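Local coordinates for protein lasso peptide isopeptidase AtxE2 (Asticcacaulis excentricus, PDB 5TXE) that hydrolyses the isopeptide bond of the lasso peptides astexin-2 and astexin-3, opening these threaded molecules into linear peptides, at residues Ala142-Asp147 with Glu174-Leu179; Glu198-Gly203 with Gly218-Val223; Asn279-Leu284 with Ala300-Thr305; Arg430-Ile435 with Trp660-Ser665. The protein carries 1 engineered substitution. All coordinates share one frame; numbering follows the deposited sequence.

Interaction 1 of 4, residues Ala142-Asp147 with Glu174-Leu179; sequences AYLRQD and EDVQWL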
loop_
_atom_site.group_PDB
_atom_site.type_symbol
_atom_site.label_atom_id
_atom_site.label_comp_id
_atom_site.label_asym_id
_atom_site.label_seq_id
_atom_site.Cartn_x
_atom_site.Cartn_y
_atom_site.Cartn_z
ATOM N N ALA A 142 0.648 -22.503 -12.358
ATOM C CA ALA A 142 1.892 -21.827 -12.741
ATOM C C ALA A 142 1.883 -20.419 -12.112
ATOM O O ALA A 142 0.830 -19.786 -12.024
ATOM C CB ALA A 142 2.004 -21.701 -14.225
ATOM N N TYR A 143 3.054 -19.956 -11.674
ATOM C CA TYR A 143 3.154 -18.706 -10.921
ATOM C C TYR A 143 4.601 -18.323 -10.875
ATOM O O TYR A 143 5.496 -19.165 -11.084
ATOM C CB TYR A 143 2.601 -18.862 -9.507
ATOM C CG TYR A 143 3.242 -19.978 -8.711
ATOM C CD1 TYR A 143 2.793 -21.269 -8.844
ATOM C CD2 TYR A 143 4.315 -19.750 -7.831
ATOM C CE1 TYR A 143 3.374 -22.313 -8.145
ATOM C CE2 TYR A 143 4.920 -20.809 -7.146
ATOM C CZ TYR A 143 4.441 -22.085 -7.319
ATOM O OH TYR A 143 4.968 -23.167 -6.688
ATOM N N LEU A 144 4.847 -17.041 -10.641
ATOM C CA LEU A 144 6.202 -16.529 -10.463
ATOM C C LEU A 144 6.727 -16.758 -9.039
ATOM O O LEU A 144 5.964 -16.724 -8.082
ATOM C CB LEU A 144 6.230 -15.021 -10.728
ATOM C CG LEU A 144 5.660 -14.576 -12.076
ATOM C CD1 LEU A 144 5.744 -13.065 -12.156
ATOM C CD2 LEU A 144 6.413 -15.231 -13.205
ATOM N N ARG A 145 8.020 -17.010 -8.933
ATOM C CA ARG A 145 8.675 -17.219 -7.656
ATOM C C ARG A 145 10.138 -16.988 -7.803
ATOM O O ARG A 145 10.767 -17.409 -8.784
ATOM C CB ARG A 145 8.403 -18.626 -7.137
ATOM C CG ARG A 145 9.449 -19.120 -6.154
ATOM C CD ARG A 145 9.120 -20.449 -5.489
ATOM N NE ARG A 145 10.289 -20.927 -4.754
ATOM C CZ ARG A 145 10.298 -21.961 -3.902
ATOM N NH1 ARG A 145 9.228 -22.750 -3.728
ATOM N NH2 ARG A 145 11.430 -22.224 -3.259
ATOM N N GLN A 146 10.696 -16.264 -6.831
ATOM C CA GLN A 146 12.100 -15.866 -6.857
ATOM C C GLN A 146 12.991 -16.738 -5.939
ATOM O O GLN A 146 12.646 -16.961 -4.782
ATOM C CB GLN A 146 12.199 -14.429 -6.373
ATOM C CG GLN A 146 13.609 -13.864 -6.417
ATOM C CD GLN A 146 13.655 -12.369 -6.046
ATOM O OE1 GLN A 146 12.931 -11.548 -6.605
ATOM N NE2 GLN A 146 14.521 -12.021 -5.118
ATOM N N ASP A 147 14.141 -17.182 -6.453
ATOM C CA ASP A 147 15.154 -17.856 -5.643
ATOM C C ASP A 147 16.501 -17.439 -6.163
ATOM O O ASP A 147 16.724 -17.345 -7.391
ATOM C CB ASP A 147 15.044 -19.383 -5.703
ATOM C CG ASP A 147 13.735 -19.912 -5.124
ATOM O OD1 ASP A 147 12.739 -20.055 -5.878
ATOM O OD2 ASP A 147 13.705 -20.233 -3.920
ATOM N N GLU A 174 8.378 -12.011 -16.075
ATOM C CA GLU A 174 7.426 -10.986 -15.575
ATOM C C GLU A 174 5.988 -11.422 -15.558
ATOM O O GLU A 174 5.203 -10.833 -14.852
ATOM C CB GLU A 174 7.574 -9.681 -16.371
ATOM C CG GLU A 174 8.924 -9.034 -16.056
ATOM C CD GLU A 174 9.289 -7.817 -16.892
ATOM O OE1 GLU A 174 8.392 -7.225 -17.563
ATOM O OE2 GLU A 174 10.490 -7.430 -16.864
ATOM N N ASP A 175 5.635 -12.461 -16.340
ATOM C CA ASP A 175 4.267 -12.961 -16.366
ATOM C C ASP A 175 4.234 -14.290 -17.118
ATOM O O ASP A 175 5.142 -14.613 -17.871
ATOM C CB ASP A 175 3.335 -11.983 -17.112
ATOM C CG ASP A 175 1.885 -12.043 -16.622
ATOM O OD1 ASP A 175 1.487 -12.903 -15.783
ATOM O OD2 ASP A 175 1.093 -11.239 -17.131
ATOM N N VAL A 176 3.136 -14.997 -16.930
ATOM C CA VAL A 176 2.948 -16.312 -17.500
ATOM C C VAL A 176 1.436 -16.655 -17.577
ATOM O O VAL A 176 0.661 -16.230 -16.716
ATOM C CB VAL A 176 3.699 -17.346 -16.624
ATOM C CG1 VAL A 176 3.104 -17.393 -15.210
ATOM C CG2 VAL A 176 3.667 -18.721 -17.278
ATOM N N GLN A 177 1.038 -17.386 -18.610
ATOM C CA GLN A 177 -0.301 -17.993 -18.714
ATOM C C GLN A 177 -0.167 -19.370 -19.397
ATOM O O GLN A 177 0.777 -19.604 -20.160
ATOM C CB GLN A 177 -1.242 -17.192 -19.622
ATOM C CG GLN A 177 -1.632 -15.842 -19.118
ATOM C CD GLN A 177 -2.774 -15.811 -18.087
ATOM O OE1 GLN A 177 -3.563 -16.789 -17.878
ATOM N NE2 GLN A 177 -2.873 -14.637 -17.424
ATOM N N TRP A 178 -1.161 -20.230 -19.161
ATOM C CA TRP A 178 -1.299 -21.484 -19.879
ATOM C C TRP A 178 -1.947 -21.233 -21.239
ATOM O O TRP A 178 -2.947 -20.540 -21.316
ATOM C CB TRP A 178 -2.188 -22.414 -19.079
ATOM C CG TRP A 178 -1.654 -22.768 -17.738
ATOM C CD1 TRP A 178 -1.893 -22.136 -16.532
ATOM C CD2 TRP A 178 -0.811 -23.873 -17.439
ATOM N NE1 TRP A 178 -1.251 -22.801 -15.522
ATOM C CE2 TRP A 178 -0.573 -23.859 -16.055
ATOM C CE3 TRP A 178 -0.253 -24.900 -18.215
ATOM C CZ2 TRP A 178 0.210 -24.806 -15.434
ATOM C CZ3 TRP A 178 0.537 -25.831 -17.605
ATOM C CH2 TRP A 178 0.755 -25.785 -16.214
ATOM N N LEU A 179 -1.344 -21.749 -22.303
ATOM C CA LEU A 179 -2.004 -21.817 -23.606
ATOM C C LEU A 179 -2.848 -23.120 -23.743
ATOM O O LEU A 179 -3.904 -23.092 -24.352
ATOM C CB LEU A 179 -1.021 -21.694 -24.748
ATOM C CG LEU A 179 -0.262 -20.368 -24.878
ATOM C CD1 LEU A 179 0.652 -20.362 -26.106
ATOM C CD2 LEU A 179 -1.243 -19.219 -24.947
#

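Interaction 2 of 4, residues Glu198-Gly203 with Gly218-Val223; sequences EIEREG and GARPRV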
loop_
_atom_site.group_PDB
_atom_site.type_symbol
_atom_site.label_atom_id
_atom_site.label_comp_id
_atom_site.label_asym_id
_atom_site.label_seq_id
_atom_site.Cartn_x
_atom_site.Cartn_y
_atom_site.Cartn_z
ATOM N N GLU A 198 25.727 -2.903 -21.089
ATOM C CA GLU A 198 26.286 -1.757 -21.781
ATOM C C GLU A 198 26.704 -0.655 -20.770
ATOM O O GLU A 198 27.774 -0.064 -20.905
ATOM C CB GLU A 198 25.346 -1.241 -22.870
ATOM C CG GLU A 198 25.897 -0.089 -23.756
ATOM C CD GLU A 198 27.260 -0.344 -24.488
ATOM O OE1 GLU A 198 27.522 -1.490 -24.973
ATOM O OE2 GLU A 198 28.077 0.632 -24.596
ATOM N N ILE A 199 25.879 -0.384 -19.767
ATOM C CA ILE A 199 26.250 0.534 -18.725
ATOM C C ILE A 199 27.565 0.150 -18.072
ATOM O O ILE A 199 28.404 1.013 -17.838
ATOM C CB ILE A 199 25.129 0.627 -17.713
ATOM C CG1 ILE A 199 24.032 1.531 -18.304
ATOM C CG2 ILE A 199 25.581 1.210 -16.377
ATOM C CD1 ILE A 199 22.748 1.430 -17.506
ATOM N N GLU A 200 27.752 -1.131 -17.795
ATOM C CA GLU A 200 28.955 -1.657 -17.175
ATOM C C GLU A 200 30.181 -1.425 -18.035
ATOM O O GLU A 200 31.211 -0.986 -17.502
ATOM C CB GLU A 200 28.773 -3.147 -16.815
ATOM C CG GLU A 200 30.011 -3.863 -16.381
ATOM C CD GLU A 200 30.467 -3.490 -14.989
ATOM O OE1 GLU A 200 29.635 -3.032 -14.161
ATOM O OE2 GLU A 200 31.671 -3.704 -14.713
ATOM N N ARG A 201 30.052 -1.602 -19.352
ATOM C CA ARG A 201 31.160 -1.321 -20.288
ATOM C C ARG A 201 31.506 0.126 -20.352
ATOM O O ARG A 201 32.685 0.472 -20.276
ATOM C CB ARG A 201 30.880 -1.728 -21.736
ATOM C CG ARG A 201 31.019 -3.204 -22.036
ATOM C CD ARG A 201 30.838 -3.495 -23.553
ATOM N NE ARG A 201 29.415 -3.509 -24.001
ATOM C CZ ARG A 201 28.528 -4.492 -23.738
ATOM N NH1 ARG A 201 28.870 -5.578 -23.003
ATOM N NH2 ARG A 201 27.287 -4.387 -24.183
ATOM N N GLU A 202 30.501 0.959 -20.506
ATOM C CA GLU A 202 30.680 2.383 -20.531
ATOM C C GLU A 202 31.392 2.934 -19.286
ATOM O O GLU A 202 32.151 3.867 -19.386
ATOM C CB GLU A 202 29.325 3.078 -20.695
ATOM C CG GLU A 202 28.836 2.992 -22.140
ATOM C CD GLU A 202 27.338 3.278 -22.368
ATOM O OE1 GLU A 202 26.564 3.604 -21.395
ATOM O OE2 GLU A 202 26.953 3.150 -23.581
ATOM N N GLY A 203 31.153 2.342 -18.137
ATOM C CA GLY A 203 31.739 2.805 -16.904
ATOM C C GLY A 203 33.252 2.783 -16.859
ATOM O O GLY A 203 33.849 3.531 -16.085
ATOM N N GLY A 218 21.523 5.255 -5.482
ATOM C CA GLY A 218 22.739 4.589 -5.946
ATOM C C GLY A 218 23.500 5.448 -6.931
ATOM O O GLY A 218 22.957 6.393 -7.527
ATOM N N ALA A 219 24.736 5.048 -7.147
ATOM C CA ALA A 219 25.703 5.834 -7.881
ATOM C C ALA A 219 26.003 5.282 -9.259
ATOM O O ALA A 219 27.100 5.446 -9.754
ATOM C CB ALA A 219 26.973 5.916 -7.069
ATOM N N ARG A 220 25.024 4.637 -9.871
ATOM C CA ARG A 220 25.133 4.076 -11.203
ATOM C C ARG A 220 24.020 4.613 -12.072
ATOM O O ARG A 220 22.945 4.930 -11.586
ATOM C CB ARG A 220 25.028 2.569 -11.183
ATOM C CG ARG A 220 26.136 1.846 -10.448
ATOM C CD ARG A 220 25.906 0.298 -10.495
ATOM N NE ARG A 220 26.161 -0.285 -11.825
ATOM C CZ ARG A 220 27.371 -0.589 -12.292
ATOM N NH1 ARG A 220 28.474 -0.397 -11.564
ATOM N NH2 ARG A 220 27.492 -1.146 -13.492
ATOM N N PRO A 221 24.270 4.726 -13.384
ATOM C CA PRO A 221 23.205 5.126 -14.270
ATOM C C PRO A 221 22.146 4.022 -14.280
ATOM O O PRO A 221 22.508 2.852 -14.184
ATOM C CB PRO A 221 23.872 5.191 -15.635
ATOM C CG PRO A 221 25.320 5.145 -15.399
ATOM C CD PRO A 221 25.484 4.404 -14.126
ATOM N N ARG A 222 20.877 4.405 -14.395
ATOM C CA ARG A 222 19.777 3.466 -14.579
ATOM C C ARG A 222 19.521 3.263 -16.066
ATOM O O ARG A 222 19.866 4.117 -16.907
ATOM C CB ARG A 222 18.516 4.035 -13.922
ATOM C CG ARG A 222 18.790 4.404 -12.495
ATOM C CD ARG A 222 17.882 4.022 -11.312
ATOM N NE ARG A 222 16.611 4.735 -11.227
ATOM C CZ ARG A 222 15.891 4.989 -10.112
ATOM N NH1 ARG A 222 16.301 4.723 -8.864
ATOM N NH2 ARG A 222 14.714 5.589 -10.262
ATOM N N VAL A 223 18.862 2.168 -16.380
ATOM C CA VAL A 223 18.455 1.870 -17.715
ATOM C C VAL A 223 17.230 2.715 -18.030
ATOM O O VAL A 223 16.232 2.694 -17.290
ATOM C CB VAL A 223 18.028 0.391 -17.833
ATOM C CG1 VAL A 223 17.426 0.109 -19.196
ATOM C CG2 VAL A 223 19.210 -0.553 -17.523
HETATM O O HOH W 1 31.061 -1.190 -12.727
#

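Interaction 3 of 4, residues Asn279-Leu284 with Ala300-Thr305; sequences NAPTTL and ACQNIT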
loop_
_atom_site.group_PDB
_atom_site.type_symbol
_atom_site.label_atom_id
_atom_site.label_comp_id
_atom_site.label_asym_id
_atom_site.label_seq_id
_atom_site.Cartn_x
_atom_site.Cartn_y
_atom_site.Cartn_z
ATOM N N ASN A 279 -12.588 14.303 -11.811
ATOM C CA ASN A 279 -13.265 14.280 -10.524
ATOM C C ASN A 279 -14.753 14.206 -10.644
ATOM O O ASN A 279 -15.447 14.103 -9.648
ATOM C CB ASN A 279 -12.857 15.492 -9.702
ATOM C CG ASN A 279 -11.355 15.488 -9.402
ATOM O OD1 ASN A 279 -10.730 14.411 -9.347
ATOM N ND2 ASN A 279 -10.764 16.681 -9.264
ATOM N N ALA A 280 -15.244 14.231 -11.872
ATOM C CA ALA A 280 -16.644 13.960 -12.116
ATOM C C ALA A 280 -16.890 12.495 -11.801
ATOM O O ALA A 280 -16.112 11.603 -12.157
ATOM C CB ALA A 280 -17.032 14.260 -13.559
ATOM N N PRO A 281 -17.986 12.244 -11.122
ATOM C CA PRO A 281 -18.372 10.876 -10.803
ATOM C C PRO A 281 -18.675 10.047 -12.058
ATOM O O PRO A 281 -19.125 10.580 -13.069
ATOM C CB PRO A 281 -19.619 11.060 -9.932
ATOM C CG PRO A 281 -20.182 12.363 -10.366
ATOM C CD PRO A 281 -19.037 13.229 -10.813
ATOM N N THR A 282 -18.375 8.756 -12.002
ATOM C CA THR A 282 -18.696 7.866 -13.088
ATOM C C THR A 282 -20.039 7.309 -12.782
ATOM O O THR A 282 -20.459 7.285 -11.606
ATOM C CB THR A 282 -17.702 6.691 -13.199
ATOM O OG1 THR A 282 -17.885 5.782 -12.100
ATOM C CG2 THR A 282 -16.300 7.206 -13.219
ATOM N N THR A 283 -20.693 6.856 -13.851
ATOM C CA THR A 283 -22.018 6.299 -13.802
ATOM C C THR A 283 -22.006 5.020 -14.646
ATOM O O THR A 283 -21.442 5.013 -15.732
ATOM C CB THR A 283 -23.066 7.273 -14.427
ATOM O OG1 THR A 283 -23.071 8.524 -13.723
ATOM C CG2 THR A 283 -24.427 6.695 -14.329
ATOM N N LEU A 284 -22.682 3.991 -14.157
ATOM C CA LEU A 284 -22.968 2.808 -14.918
ATOM C C LEU A 284 -23.778 3.088 -16.196
ATOM O O LEU A 284 -24.817 3.767 -16.136
ATOM C CB LEU A 284 -23.820 1.903 -14.090
ATOM C CG LEU A 284 -24.090 0.547 -14.722
ATOM C CD1 LEU A 284 -22.808 -0.239 -14.868
ATOM C CD2 LEU A 284 -25.054 -0.203 -13.839
ATOM N N ALA A 300 -26.763 4.910 -6.476
ATOM C CA ALA A 300 -26.016 3.682 -6.272
ATOM C C ALA A 300 -25.067 3.296 -7.399
ATOM O O ALA A 300 -24.174 2.519 -7.177
ATOM C CB ALA A 300 -26.994 2.563 -6.041
ATOM N N CYS A 301 -25.258 3.841 -8.591
ATOM C CA CYS A 301 -24.534 3.434 -9.818
ATOM C C CYS A 301 -23.308 4.284 -9.950
ATOM O O CYS A 301 -22.593 4.175 -10.941
ATOM C CB CYS A 301 -25.431 3.654 -11.095
ATOM S SG CYS A 301 -26.734 2.396 -11.401
ATOM N N GLN A 302 -23.070 5.178 -8.988
ATOM C CA GLN A 302 -21.915 6.106 -9.074
ATOM C C GLN A 302 -20.658 5.566 -8.454
ATOM O O GLN A 302 -20.684 5.007 -7.355
ATOM C CB GLN A 302 -22.214 7.450 -8.401
ATOM C CG GLN A 302 -23.452 8.149 -8.960
ATOM C CD GLN A 302 -23.265 9.625 -9.081
ATOM O OE1 GLN A 302 -22.936 10.344 -8.108
ATOM N NE2 GLN A 302 -23.434 10.094 -10.290
ATOM N N ASN A 303 -19.566 5.772 -9.170
ATOM C CA ASN A 303 -18.218 5.465 -8.727
ATOM C C ASN A 303 -18.004 3.993 -8.369
ATOM O O ASN A 303 -17.376 3.633 -7.397
ATOM C CB ASN A 303 -17.828 6.430 -7.622
ATOM C CG ASN A 303 -17.631 7.841 -8.160
ATOM O OD1 ASN A 303 -16.971 8.062 -9.193
ATOM N ND2 ASN A 303 -18.271 8.789 -7.515
ATOM N N ILE A 304 -18.492 3.136 -9.246
ATOM C CA ILE A 304 -18.312 1.707 -9.114
ATOM C C ILE A 304 -16.830 1.395 -9.168
ATOM O O ILE A 304 -16.091 1.971 -9.950
ATOM C CB ILE A 304 -19.098 0.966 -10.231
ATOM C CG1 ILE A 304 -20.590 1.114 -9.917
ATOM C CG2 ILE A 304 -18.705 -0.513 -10.344
ATOM C CD1 ILE A 304 -21.526 0.715 -11.040
ATOM N N THR A 305 -16.397 0.449 -8.355
ATOM C CA THR A 305 -14.981 0.001 -8.390
ATOM C C THR A 305 -14.762 -1.396 -8.976
ATOM O O THR A 305 -13.648 -1.780 -9.264
ATOM C CB THR A 305 -14.377 0.068 -6.997
ATOM O OG1 THR A 305 -15.265 -0.588 -6.090
ATOM C CG2 THR A 305 -14.201 1.529 -6.584
HETATM O O HOH W 2 -19.674 4.113 -11.799
HETATM O O HOH W 3 -15.857 4.200 -11.622
#

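Interaction 4 of 4, residues Arg430-Ile435 with Trp660-Ser665; sequences RLPLVI and WLMDQS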
loop_
_atom_site.group_PDB
_atom_site.type_symbol
_atom_site.label_atom_id
_atom_site.label_comp_id
_atom_site.label_asym_id
_atom_site.label_seq_id
_atom_site.Cartn_x
_atom_site.Cartn_y
_atom_site.Cartn_z
ATOM N N ARG A 430 -7.673 10.542 31.067
ATOM C CA ARG A 430 -7.088 11.284 29.925
ATOM C C ARG A 430 -5.779 10.669 29.463
ATOM O O ARG A 430 -4.811 10.705 30.192
ATOM C CB ARG A 430 -6.783 12.708 30.264
ATOM C CG ARG A 430 -7.922 13.642 29.986
ATOM C CD ARG A 430 -7.497 15.095 30.106
ATOM N NE ARG A 430 -8.687 15.916 30.135
ATOM C CZ ARG A 430 -9.367 16.342 29.068
ATOM N NH1 ARG A 430 -9.004 16.067 27.818
ATOM N NH2 ARG A 430 -10.452 17.059 29.267
ATOM N N LEU A 431 -5.747 10.127 28.250
ATOM C CA LEU A 431 -4.563 9.383 27.734
ATOM C C LEU A 431 -3.605 10.203 26.845
ATOM O O LEU A 431 -4.011 11.146 26.220
ATOM C CB LEU A 431 -5.031 8.213 26.904
ATOM C CG LEU A 431 -5.833 7.176 27.688
ATOM C CD1 LEU A 431 -6.494 6.260 26.702
ATOM C CD2 LEU A 431 -4.976 6.351 28.646
ATOM N N PRO A 432 -2.325 9.816 26.792
ATOM C CA PRO A 432 -1.493 10.321 25.692
ATOM C C PRO A 432 -1.970 9.697 24.382
ATOM O O PRO A 432 -2.558 8.617 24.357
ATOM C CB PRO A 432 -0.099 9.860 26.076
ATOM C CG PRO A 432 -0.326 8.572 26.817
ATOM C CD PRO A 432 -1.621 8.813 27.611
ATOM N N LEU A 433 -1.804 10.429 23.311
ATOM C CA LEU A 433 -2.274 10.033 22.025
ATOM C C LEU A 433 -1.128 9.865 21.040
ATOM O O LEU A 433 -0.204 10.707 20.974
ATOM C CB LEU A 433 -3.172 11.140 21.511
ATOM C CG LEU A 433 -3.765 10.956 20.100
ATOM C CD1 LEU A 433 -4.665 9.767 19.958
ATOM C CD2 LEU A 433 -4.510 12.201 19.665
ATOM N N VAL A 434 -1.228 8.838 20.211
ATOM C CA VAL A 434 -0.305 8.677 19.083
ATOM C C VAL A 434 -1.120 8.592 17.802
ATOM O O VAL A 434 -2.093 7.830 17.713
ATOM C CB VAL A 434 0.544 7.404 19.239
ATOM C CG1 VAL A 434 1.354 7.158 17.976
ATOM C CG2 VAL A 434 1.432 7.534 20.464
ATOM N N ILE A 435 -0.713 9.360 16.806
ATOM C CA ILE A 435 -1.394 9.402 15.510
ATOM C C ILE A 435 -0.599 8.582 14.486
ATOM O O ILE A 435 0.614 8.805 14.316
ATOM C CB ILE A 435 -1.547 10.835 15.033
ATOM C CG1 ILE A 435 -2.346 11.650 16.060
ATOM C CG2 ILE A 435 -2.242 10.853 13.718
ATOM C CD1 ILE A 435 -2.288 13.142 15.817
ATOM N N TRP A 660 8.887 9.843 25.830
ATOM C CA TRP A 660 8.597 11.235 25.765
ATOM C C TRP A 660 7.220 11.573 26.203
ATOM O O TRP A 660 7.025 12.679 26.702
ATOM C CB TRP A 660 8.747 11.764 24.377
ATOM C CG TRP A 660 10.156 11.681 23.868
ATOM C CD1 TRP A 660 10.654 10.784 22.973
ATOM C CD2 TRP A 660 11.214 12.573 24.191
ATOM N NE1 TRP A 660 11.975 11.081 22.700
ATOM C CE2 TRP A 660 12.338 12.171 23.452
ATOM C CE3 TRP A 660 11.319 13.674 25.051
ATOM C CZ2 TRP A 660 13.543 12.820 23.538
ATOM C CZ3 TRP A 660 12.520 14.321 25.146
ATOM C CH2 TRP A 660 13.631 13.881 24.390
ATOM N N LEU A 661 6.243 10.685 26.008
ATOM C CA LEU A 661 4.866 11.004 26.366
ATOM C C LEU A 661 4.400 10.410 27.670
ATOM O O LEU A 661 3.419 10.883 28.172
ATOM C CB LEU A 661 3.877 10.571 25.295
ATOM C CG LEU A 661 4.142 11.088 23.897
ATOM C CD1 LEU A 661 3.113 10.509 22.934
ATOM C CD2 LEU A 661 4.151 12.582 23.756
ATOM N N MET A 662 5.066 9.370 28.200
ATOM C CA MET A 662 4.749 8.802 29.507
ATOM C C MET A 662 5.887 8.915 30.522
ATOM O O MET A 662 5.669 8.564 31.664
ATOM C CB MET A 662 4.359 7.312 29.385
ATOM C CG MET A 662 3.047 7.050 28.643
ATOM S SD MET A 662 2.825 5.305 28.407
ATOM C CE MET A 662 1.218 5.170 27.709
ATOM N N ASP A 663 7.067 9.427 30.134
ATOM C CA ASP A 663 8.238 9.479 31.004
ATOM C C ASP A 663 8.570 8.091 31.558
ATOM O O ASP A 663 8.975 7.961 32.679
ATOM C CB ASP A 663 8.028 10.525 32.119
ATOM C CG ASP A 663 7.762 11.965 31.560
ATOM O OD1 ASP A 663 8.319 12.340 30.493
ATOM O OD2 ASP A 663 6.985 12.714 32.193
ATOM N N GLN A 664 8.371 7.059 30.748
ATOM C CA GLN A 664 8.667 5.700 31.166
ATOM C C GLN A 664 9.718 5.065 30.292
ATOM O O GLN A 664 9.783 5.331 29.084
ATOM C CB GLN A 664 7.425 4.838 31.039
ATOM C CG GLN A 664 6.577 4.830 32.304
ATOM C CD GLN A 664 5.178 4.357 32.011
ATOM O OE1 GLN A 664 4.951 3.630 31.041
ATOM N NE2 GLN A 664 4.223 4.782 32.823
ATOM N N SER A 665 10.528 4.219 30.897
ATOM C CA SER A 665 11.554 3.477 30.187
ATOM C C SER A 665 11.500 2.033 30.609
ATOM O O SER A 665 11.243 1.738 31.748
ATOM C CB SER A 665 12.938 4.031 30.513
ATOM O OG SER A 665 13.163 3.911 31.896
#

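Interaction 1 of 4, residues Ala142-Asp147 with Glu174-Leu179
D175 OD1 is gripped twice: by a weak bond from V176 N at 2.9 Å, and by R133 in a salt bridge, on a side chain that sets off away from strand 142-147. What D175 and V176 present to that strand is backbone and methyl groups. L144 is turned beside its own backbone N (chi1 -54°) and lays CD1 against the carbonyl of E174, 3.5 Å from E174 O, while its other methyl, CD2, lies 4.4 Å from V176 CG1. At the other end A142 CB meets the pyrrole side and CZ2 of W178 obliquely, 3.7 Å from W178 NE1, whose N-H is given to R133 O. The strands run at 156° to each other, nearly antiparallel, with axes 7.0 Å apart and no hydrogen bond between them. This is the packing of neighbouring four-stranded blades of the beta-propeller, one on the next. Apolar contact therefore carries the blade interface, the polar ends of D175 and W178 both being paired with R133.

Interaction 2 of 4, residues Glu198-Gly203 with Gly218-Val223
The ionic part of the contact joins E200 and R220. R220 NH2 donates to E200 OE1 at 2.9 Å, reaching the oxygen nearly along its C-O axis, although the acceptor lies 25° out of the guanidinium plane. The planes of the two groups are nearly parallel, 9° apart, and E200 is put there by a bend at chi2 (74°) that turns its carboxylate back to the arginine. Water 1 closes a small ring: it donates to E200 OE1 at 2.7 Å and accepts from R220 NH1 at 2.9 Å, so the same carboxylate oxygen takes both the direct bond and the bridged one. Helix 190-202 and the chain returning through 218-223 belong to an insertion between the second and third strands of a propeller blade. W207, in the intervening loop, touches both R220 and P221 and donates to I199 O. The apolar part centres on I199, whose side chain runs antiparallel to the ring of P221, the two passing alongside: I199 CG2 lies 3.9 Å from P221 CD, and I199 CD1 comes within 3.6 Å of P221 O and 4.1 Å of V223 CG2. An alanine here lacks both outer branches, which would probably open a gap beside P221 and take from V223 one of its contacts with the helix. R222 points away from the helix, its side chain about 5 Å from that of W116, which binds Astexin-3.

Interaction 3 of 4, residues Asn279-Leu284 with Ala300-Thr305
T283 and Q302 form a single antiparallel bridge, a non-hydrogen-bonded pair with CA atoms 4.7 Å apart, flanked by N303 N to T282 O at 3.0 Å and L284 N to C301 O at 3.2 Å. Beyond the bridge N303 takes a left-handed backbone conformation, and its amide turns back to the first segment, where N303 OD1 accepts from T282 N at 3.2 Å, the donor standing 55° above the carbonyl plane. T282 OG1 sits between its backbone N and carbonyl carbon (chi1 71°), and from there meets two waters. Water 2 donates to C301 O and accepts from I304 N, whereas water 3 donates to I304 O at 2.8 Å. The bridge spans two blades of the propeller, strand 283-288 being the third of one and 304-310 the first of the next, and the disulfide C296-C301 ties down the connection between them. Q302, bent at chi2, runs alongside P281 in the same direction, with Q302 OE1 3.9 Å from P281 CB and Q302 NE2 3.8 Å from T283 OG1. With an alanine in its place the amide is gone, and P281 and T283 would probably lose their cover on this side. Next to the bridge L284 CB packs on C301 CB at 3.8 Å, and the L284 methyls lie against C301 SG and the CD1 of I304.

Interaction 4 of 4, residues Arg430-Ile435 with Trp660-Ser665
L661 and M662 both set CG beside the backbone N, with chi1 of -54° and -67°, and these torsions carry their outer carbons to P432 and its neighbours on strand 431-435. M662 runs on extended beyond CG and crosses the proline ring at about a right angle, so that its terminal methyl CE rests 3.8 Å from P432 CG, with M662 CG 4.1 Å from the same ring carbon. L661 meets P432 nearer the backbone, CB to CB at 4.1 Å. From there it reaches along the strand, L661 CD1 lying 3.9 Å from L433 O and 4.2 Å from V434 CG2. The contact is wholly apolar on its side-chain faces, and no hydrogen bond crosses it. It sets the C-terminal end of helix 643-662 against an inner strand of the alpha/beta-hydrolase sheet, in which 431-436 runs parallel between 463-467 and 521-525. L433 turns away from the helix to pack on A463, L465 and V521, whereas P432 also touches F462 in the loop before strand 463-467. The helix end has a polar tie of its own: L661 O accepts from R520 NH1, and two residues further on D663 leaves helical backbone angles with a positive phi.

The four contacts follow one another along the chain without nesting or crossing, each closing before the next begins. Interaction 1 closes a loop of 26 residues that holds the last two strands of one propeller blade, and packs that blade on the next. Interaction 2 closes a shorter excursion, from the helix inserted in that second blade back to the loop that leads to its third strand; its nearest atoms are about 11 Å from interaction 1. Interaction 3 again joins successive blades, farther round the propeller. Interaction 4 closes by far the longest loop, 224 residues, within the hydrolase domain, and lies on the opposite side of the chain's centre from interaction 1, with centres about 48 Å apart.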